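Local coordinates for single-stranded-DNA-specific exonuclease RecJ (Thermus thermophilus, PDB 2ZXR), which degrades single-stranded DNA exonucleolytically in the 5' to 3' direction, using divalent metal ions such as magnesium or manganese, at residues 283-286 / 287-291. Residues are numbered along the deposited sequence; the frame is centred on the assembly and turned at random.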
loop_
_atom_site.group_PDB
_atom_site.type_symbol
_atom_site.label_atom_id
_atom_site.label_comp_id
_atom_site.label_asym_id
_atom_site.label_seq_id
_atom_site.Cartn_x
_atom_site.Cartn_y
_atom_site.Cartn_z
ATOM N N LYS A 283 -16.979 -25.902 -3.366
ATOM C CA LYS A 283 -18.086 -24.968 -3.213
ATOM C C LYS A 283 -17.779 -23.644 -3.896
ATOM O O LYS A 283 -18.624 -23.088 -4.627
ATOM C CB LYS A 283 -18.349 -24.700 -1.733
ATOM C CG LYS A 283 -19.565 -25.395 -1.134
ATOM C CD LYS A 283 -19.521 -26.868 -1.314
ATOM C CE LYS A 283 -20.703 -27.523 -0.597
ATOM N NZ LYS A 283 -20.741 -27.166 0.851
ATOM N N ALA A 284 -16.584 -23.118 -3.633
ATOM C CA ALA A 284 -16.204 -21.835 -4.235
ATOM C C ALA A 284 -16.053 -22.004 -5.744
ATOM O O ALA A 284 -16.584 -21.200 -6.516
ATOM C CB ALA A 284 -14.890 -21.304 -3.620
ATOM N N LEU A 285 -15.342 -23.051 -6.162
ATOM C CA LEU A 285 -15.152 -23.264 -7.583
ATOM C C LEU A 285 -16.509 -23.355 -8.277
ATOM O O LEU A 285 -16.734 -22.695 -9.290
ATOM C CB LEU A 285 -14.333 -24.530 -7.861
ATOM C CG LEU A 285 -14.090 -24.828 -9.353
ATOM C CD1 LEU A 285 -13.376 -23.658 -10.023
ATOM C CD2 LEU A 285 -13.250 -26.097 -9.500
ATOM N N ARG A 286 -17.422 -24.144 -7.722
ATOM C CA ARG A 286 -18.739 -24.288 -8.348
ATOM C C ARG A 286 -19.465 -22.936 -8.443
ATOM O O ARG A 286 -20.153 -22.659 -9.423
ATOM C CB ARG A 286 -19.589 -25.316 -7.562
ATOM C CG ARG A 286 -20.987 -25.604 -8.116
ATOM C CD ARG A 286 -20.955 -26.148 -9.572
ATOM N NE ARG A 286 -22.311 -26.191 -10.128
ATOM C CZ ARG A 286 -22.629 -26.307 -11.421
ATOM N NH1 ARG A 286 -21.694 -26.409 -12.362
ATOM N NH2 ARG A 286 -23.907 -26.273 -11.778
ATOM N N LEU A 287 -19.296 -22.080 -7.440
ATOM C CA LEU A 287 -19.964 -20.804 -7.485
ATOM C C LEU A 287 -19.506 -20.039 -8.729
ATOM O O LEU A 287 -20.299 -19.350 -9.359
ATOM C CB LEU A 287 -19.660 -19.985 -6.216
ATOM C CG LEU A 287 -20.170 -18.525 -6.238
ATOM C CD1 LEU A 287 -21.707 -18.484 -6.146
ATOM C CD2 LEU A 287 -19.547 -17.738 -5.092
ATOM N N LEU A 288 -18.236 -20.190 -9.087
ATOM C CA LEU A 288 -17.648 -19.477 -10.227
ATOM C C LEU A 288 -17.962 -20.095 -11.599
ATOM O O LEU A 288 -17.822 -19.421 -12.638
ATOM C CB LEU A 288 -16.112 -19.387 -10.056
ATOM C CG LEU A 288 -15.645 -18.711 -8.759
ATOM C CD1 LEU A 288 -14.141 -18.657 -8.697
ATOM C CD2 LEU A 288 -16.223 -17.319 -8.690
ATOM N N LEU A 289 -18.375 -21.362 -11.595
ATOM C CA LEU A 289 -18.684 -22.086 -12.828
ATOM C C LEU A 289 -20.171 -22.173 -13.212
ATOM O O LEU A 289 -20.495 -22.358 -14.394
ATOM C CB LEU A 289 -18.138 -23.511 -12.738
ATOM C CG LEU A 289 -16.623 -23.697 -12.630
ATOM C CD1 LEU A 289 -16.268 -25.206 -12.460
ATOM C CD2 LEU A 289 -15.973 -23.118 -13.880
ATOM N N THR A 290 -21.075 -22.024 -12.236
ATOM C CA THR A 290 -22.484 -22.163 -12.551
ATOM C C THR A 290 -23.132 -20.954 -13.229
ATOM O O THR A 290 -22.715 -19.828 -13.039
ATOM C CB THR A 290 -23.309 -22.555 -11.286
ATOM O OG1 THR A 290 -24.660 -22.855 -11.677
ATOM C CG2 THR A 290 -23.337 -21.396 -10.257
ATOM N N ASP A 291 -24.164 -21.213 -14.029
ATOM C CA ASP A 291 -24.902 -20.160 -14.729
ATOM C C ASP A 291 -26.325 -20.166 -14.166
ATOM O O ASP A 291 -27.188 -19.410 -14.605
ATOM C CB ASP A 291 -24.952 -20.451 -16.235
ATOM C CG ASP A 291 -23.587 -20.323 -16.912
ATOM O OD1 ASP A 291 -23.378 -21.024 -17.916
ATOM O OD2 ASP A 291 -22.729 -19.517 -16.470
#
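The C-terminal end of helix 281-289 brings Leu285 against Leu289 and Arg286 against Thr290, each pair four residues apart, where the chain turns toward helix 293-321. Leu287 N and Leu288 N still bond in the ordinary helical way, to Lys283 O (3.1 Å) and Ala284 O (3.2 Å). At the last turn Arg286 O takes two donors: Thr290 N at 3.0 Å and Leu289 N at 3.1 Å, the latter well above the carbonyl plane. Leu289 N also makes a weak bond to Leu285 O. Thr290 then leaves helical geometry. The leucine side chains cross at a slant, Leu285 CG lying 3.8 Å from Leu289 CD1. With CG turned opposite its backbone N (chi1 -178°) and a bend at chi2, the Arg286 chain runs toward the helix end and lays its guanidinium over Thr290. Thr290 CB sits 3.7 Å above the Arg286 guanidinium plane, toward its rim, and Thr290 OG1 lies over the same face, 3.5 Å from Arg286 NH2. Both polar ends converge on Glu295: Arg286 NE by a salt bridge to OE2, Thr290 OG1 by a hydrogen bond to OE1. Thr290 OG1 also hydrogen-bonds with Asp292 N. Ala284, Leu285 and Leu288 pack on helix 83-98, and the side chain of Leu285 lies about 6 Å from that of the manganese ligand Asp80. One carboxylate thus ties the arginine and the threonine to the start of the next helix, which probably limits rotation of the guanidinium over Thr290, while Leu285 lies next to the metal-binding region.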